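Local coordinates for tRNA (guanine(6)-N2)-methyltransferase (Thermus thermophilus, PDB 3TMA), which transfers a methyl group from S-adenosyl-L-methionine to N2 of the guanosine at position 6 of tRNA(Phe), at residues L187-Q193 with T216-E220; I276-P280 with V313-T317. All blocks are in the same frame, centred on the assembly; numbering follows the deposited sequence.

Interaction 1. Residues L187-Q193 with T216-E220; sequences LTPVLAQ and TIALE
Glu220 reaches from helix 216-225 across the start of helix 189-198. Its CB rests on Ala192 CB at 3.8 Å. With CG anti to the backbone N (chi1 -173°), the chain leads toward the other helix, where CG lies 3.6 Å from Gln193 N. The chain then bends at chi2, which sets the carboxylate beside Pro189: CD is 3.7 Å from Pro189 O and OE1 is 3.8 Å from Pro189 CB. OE2 takes a hydrogen bond from Gln193 NE2 at 2.6 Å on its anti lone pair, with amide and carboxylate planes nearly perpendicular (82°).

Nearer the N-termini the packing is apolar. Ile217 CG1 touches both Leu187 CD2 (3.7 Å) and Ala192 CB, though Leu187 is poorly ordered and less firmly placed; Thr216 CG2 faces the backbone of Leu187 and the ring of Pro189. The axes of 189-193 and 216-220 approach to 8.8 Å and cross at -63°. Both helices belong to the Rossmann-fold methyltransferase domain, and Thr216, starting helix 216-225, probably binds S-adenosyl-L-methionine, by similarity.

Salt bridges from Glu220 OE1 to Arg177 and Arg71, with the Gln193 amide, probably keep this buried carboxylate ionised and hold its rotation.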
loop_
_atom_site.group_PDB
_atom_site.type_symbol
_atom_site.label_atom_id
_atom_site.label_comp_id
_atom_site.label_asym_id
_atom_site.label_seq_id
_atom_site.Cartn_x
_atom_site.Cartn_y
_atom_site.Cartn_z
ATOM N N LEU A 187 0.653 0.551 10.096
ATOM C CA LEU A 187 1.411 1.251 9.048
ATOM C C LEU A 187 2.173 0.340 8.074
ATOM O O LEU A 187 3.242 -0.164 8.406
ATOM C CB LEU A 187 2.373 2.259 9.640
ATOM C CG LEU A 187 3.087 2.916 8.457
ATOM C CD1 LEU A 187 2.253 4.037 7.927
ATOM C CD2 LEU A 187 4.431 3.408 8.839
ATOM N N THR A 188 1.682 0.228 6.850
ATOM C CA THR A 188 2.221 -0.780 5.932
ATOM C C THR A 188 3.449 -0.214 5.227
ATOM O O THR A 188 3.566 1.017 5.074
ATOM C CB THR A 188 1.167 -1.168 4.876
ATOM O OG1 THR A 188 0.863 -0.009 4.084
ATOM C CG2 THR A 188 -0.122 -1.580 5.560
ATOM N N PRO A 189 4.287 -1.100 4.656
ATOM C CA PRO A 189 5.325 -0.585 3.749
ATOM C C PRO A 189 4.747 0.177 2.532
ATOM O O PRO A 189 5.417 1.062 1.990
ATOM C CB PRO A 189 6.070 -1.866 3.299
ATOM C CG PRO A 189 5.909 -2.794 4.447
ATOM C CD PRO A 189 4.531 -2.514 5.033
ATOM N N VAL A 190 3.523 -0.150 2.105
ATOM C CA VAL A 190 2.905 0.587 0.981
ATOM C C VAL A 190 2.662 2.087 1.333
ATOM O O VAL A 190 2.955 2.979 0.549
ATOM C CB VAL A 190 1.603 -0.090 0.531
ATOM C CG1 VAL A 190 0.832 0.831 -0.438
ATOM C CG2 VAL A 190 1.939 -1.463 -0.163
ATOM N N LEU A 191 2.127 2.335 2.518
ATOM C CA LEU A 191 1.960 3.686 3.013
ATOM C C LEU A 191 3.280 4.422 3.213
ATOM O O LEU A 191 3.407 5.605 2.835
ATOM C CB LEU A 191 1.189 3.680 4.324
ATOM C CG LEU A 191 -0.204 4.245 4.073
ATOM C CD1 LEU A 191 -1.053 4.087 5.332
ATOM C CD2 LEU A 191 -0.027 5.719 3.675
ATOM N N ALA A 192 4.282 3.722 3.724
ATOM C CA ALA A 192 5.628 4.284 3.812
ATOM C C ALA A 192 6.203 4.697 2.443
ATOM O O ALA A 192 6.796 5.783 2.298
ATOM C CB ALA A 192 6.568 3.267 4.509
ATOM N N GLN A 193 6.070 3.826 1.452
ATOM C CA GLN A 193 6.515 4.137 0.048
ATOM C C GLN A 193 5.762 5.362 -0.517
ATOM O O GLN A 193 6.347 6.235 -1.196
ATOM C CB GLN A 193 6.263 2.907 -0.860
ATOM C CG GLN A 193 6.556 3.132 -2.372
ATOM C CD GLN A 193 8.043 3.308 -2.650
ATOM O OE1 GLN A 193 8.406 4.014 -3.577
ATOM N NE2 GLN A 193 8.902 2.697 -1.827
ATOM N N THR A 216 9.623 0.572 10.036
ATOM C CA THR A 216 9.044 0.405 8.682
ATOM C C THR A 216 9.346 1.506 7.673
ATOM O O THR A 216 9.781 1.212 6.531
ATOM C CB THR A 216 7.530 0.190 8.726
ATOM O OG1 THR A 216 7.244 -0.964 9.533
ATOM C CG2 THR A 216 6.979 -0.032 7.299
ATOM N N ILE A 217 9.193 2.768 8.092
ATOM C CA ILE A 217 9.458 3.884 7.176
ATOM C C ILE A 217 10.953 3.991 6.803
ATOM O O ILE A 217 11.287 4.148 5.613
ATOM C CB ILE A 217 8.972 5.215 7.749
ATOM C CG1 ILE A 217 7.444 5.266 7.716
ATOM C CG2 ILE A 217 9.484 6.371 6.920
ATOM C CD1 ILE A 217 6.868 6.392 8.637
ATOM N N ALA A 218 11.838 3.837 7.797
ATOM C CA ALA A 218 13.286 3.849 7.533
ATOM C C ALA A 218 13.728 2.735 6.574
ATOM O O ALA A 218 14.573 2.969 5.698
ATOM C CB ALA A 218 14.118 3.767 8.869
ATOM N N LEU A 219 13.182 1.527 6.753
ATOM C CA LEU A 219 13.591 0.398 5.943
ATOM C C LEU A 219 13.077 0.618 4.532
ATOM O O LEU A 219 13.782 0.294 3.576
ATOM C CB LEU A 219 12.996 -0.926 6.520
ATOM C CG LEU A 219 13.452 -1.273 7.959
ATOM C CD1 LEU A 219 12.558 -2.366 8.598
ATOM C CD2 LEU A 219 14.903 -1.735 7.950
ATOM N N GLU A 220 11.805 1.053 4.386
ATOM C CA GLU A 220 11.267 1.349 3.049
ATOM C C GLU A 220 12.108 2.395 2.299
ATOM O O GLU A 220 12.447 2.229 1.082
ATOM C CB GLU A 220 9.795 1.759 3.109
ATOM C CG GLU A 220 9.141 1.925 1.702
ATOM C CD GLU A 220 8.930 0.577 0.925
ATOM O OE1 GLU A 220 9.084 -0.522 1.499
ATOM O OE2 GLU A 220 8.623 0.631 -0.277
#

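Interaction 2. Residues I276-P280 with V313-T317; sequences ILANP and VALLT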
loop_
_atom_site.group_PDB
_atom_site.type_symbol
_atom_site.label_atom_id
_atom_site.label_comp_id
_atom_site.label_asym_id
_atom_site.label_seq_id
_atom_site.Cartn_x
_atom_site.Cartn_y
_atom_site.Cartn_z
ATOM N N ILE A 276 11.625 14.651 5.558
ATOM C CA ILE A 276 11.231 14.061 6.848
ATOM C C ILE A 276 9.899 13.345 6.617
ATOM O O ILE A 276 8.970 13.913 6.030
ATOM C CB ILE A 276 11.055 15.167 7.935
ATOM C CG1 ILE A 276 12.398 15.885 8.130
ATOM C CG2 ILE A 276 10.537 14.580 9.269
ATOM C CD1 ILE A 276 12.327 17.056 9.181
ATOM N N LEU A 277 9.849 12.058 6.957
ATOM C CA LEU A 277 8.651 11.253 6.693
ATOM C C LEU A 277 8.100 10.829 8.045
ATOM O O LEU A 277 8.758 10.081 8.760
ATOM C CB LEU A 277 9.037 9.986 5.885
ATOM C CG LEU A 277 9.966 10.247 4.684
ATOM C CD1 LEU A 277 10.389 8.911 4.003
ATOM C CD2 LEU A 277 9.302 11.183 3.660
ATOM N N ALA A 278 6.938 11.354 8.417
ATOM C CA ALA A 278 6.562 11.386 9.846
ATOM C C ALA A 278 5.189 10.729 10.056
ATOM O O ALA A 278 4.217 11.071 9.373
ATOM C CB ALA A 278 6.556 12.785 10.336
ATOM N N ASN A 279 5.132 9.791 11.006
ATOM C CA ASN A 279 3.919 9.076 11.340
ATOM C C ASN A 279 3.769 9.212 12.868
ATOM O O ASN A 279 4.158 8.319 13.616
ATOM C CB ASN A 279 4.110 7.612 10.937
ATOM C CG ASN A 279 3.009 6.715 11.395
ATOM O OD1 ASN A 279 1.840 7.089 11.398
ATOM N ND2 ASN A 279 3.380 5.488 11.780
ATOM N N PRO A 280 3.248 10.352 13.338
ATOM C CA PRO A 280 3.184 10.604 14.807
ATOM C C PRO A 280 2.232 9.630 15.518
ATOM O O PRO A 280 1.316 9.135 14.883
ATOM C CB PRO A 280 2.599 12.021 14.905
ATOM C CG PRO A 280 2.836 12.649 13.570
ATOM C CD PRO A 280 2.935 11.539 12.532
ATOM N N VAL A 313 8.409 17.868 4.292
ATOM C CA VAL A 313 7.912 16.881 5.250
ATOM C C VAL A 313 6.688 16.211 4.629
ATOM O O VAL A 313 5.842 16.887 4.058
ATOM C CB VAL A 313 7.467 17.544 6.607
ATOM C CG1 VAL A 313 7.172 16.479 7.652
ATOM C CG2 VAL A 313 8.541 18.481 7.139
ATOM N N ALA A 314 6.607 14.887 4.674
ATOM C CA ALA A 314 5.331 14.214 4.388
ATOM C C ALA A 314 4.844 13.625 5.711
ATOM O O ALA A 314 5.575 12.882 6.375
ATOM C CB ALA A 314 5.522 13.086 3.323
ATOM N N LEU A 315 3.654 13.975 6.091
ATOM C CA LEU A 315 3.186 13.488 7.337
ATOM C C LEU A 315 1.795 12.930 7.335
ATOM O O LEU A 315 0.952 13.373 6.628
ATOM C CB LEU A 315 3.438 14.473 8.486
ATOM C CG LEU A 315 2.465 15.556 8.919
ATOM C CD1 LEU A 315 1.131 14.911 9.388
ATOM C CD2 LEU A 315 3.154 16.271 10.071
ATOM N N LEU A 316 1.600 11.929 8.155
ATOM C CA LEU A 316 0.283 11.263 8.215
ATOM C C LEU A 316 -0.406 11.607 9.544
ATOM O O LEU A 316 0.235 11.496 10.614
ATOM C CB LEU A 316 0.563 9.756 8.117
ATOM C CG LEU A 316 -0.451 8.652 7.888
ATOM C CD1 LEU A 316 -1.323 8.828 6.644
ATOM C CD2 LEU A 316 0.417 7.414 7.755
ATOM N N THR A 317 -1.677 12.015 9.524
ATOM C CA THR A 317 -2.361 12.339 10.781
ATOM C C THR A 317 -3.878 12.098 10.706
ATOM O O THR A 317 -4.516 12.468 9.720
ATOM C CB THR A 317 -2.104 13.859 11.227
ATOM O OG1 THR A 317 -2.901 14.172 12.377
ATOM C CG2 THR A 317 -2.512 14.822 10.112
HETATM O O HOH W 1 -0.397 10.154 12.952
#
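Ile276 O and Ala314 N make the first of three backbone hydrogen bonds that zip strand 275-278 to strand 312-317, at 2.9 Å. Ala278 then bonds through both its polar backbone atoms, its N giving to Ala314 O and its O receiving from Leu316 N at 3.0 Å. The strands run parallel, 2° apart in direction, and the two accepting carbonyls of strand 275-278 also receive CA-H contacts, from Val313 CA to Ile276 O (3.2 Å) and from Leu315 CA to Ala278 O.

Side chains pair on both faces. Ile276 and Val313 lie side by side and point the same way, with Ile276 CB 4.1 Å from Val313 CG1; further along that face Ala278 CB meets Leu315 CB at 4.0 Å. On the other face Leu277 CD2 touches the methyl of Ala314.

Past Ala278 the pairing changes. Pro280 has no N-H to give, and its CD sits 3.3 Å from Leu316 O, a carbonyl that instead takes a bond from a water, which also donates to Pro280 O. Asn279 holds CG anti to its N (chi1 172°), bringing OD1 alongside Leu316 CD2 at 3.9 Å.

Further out, helix 290-305, which links the two strands in a beta-alpha-beta crossover of the Rossmann fold, packs against Ile276, Ala278, Pro280 and Leu315, and helix 189-198 against Leu277 and Ala314. Asn279 and Pro280 begin an Asn-Pro-Pro sequence, as in the (Asn/Asp)-Pro-Pro motif of many amino-group methyltransferases. The water-bridged splay occurs where Asn279 leaves the sheet, consistent with its predicted role in binding S-adenosyl-L-methionine.

Both contacts are buried in the Rossmann-fold methyltransferase domain, but they join different layers. Interaction 1 pairs two helices beside the sheet and brings into the packing a carboxylate that is probably ionised; interaction 2 joins two neighbouring strands within the sheet, mainly through backbone hydrogen bonds and aliphatic side chains. Helix 189-198 serves both, since it also packs on the face bearing Leu277 and Ala314. The two meet directly: Ile217 CG2 lies 3.8 Å from Leu277 CB, and Leu187 touches both Asn279 and Leu316. Thr216 and Asn279, each a probable S-adenosyl-L-methionine-binding residue by similarity, lie about 7 Å apart, side chain to side chain.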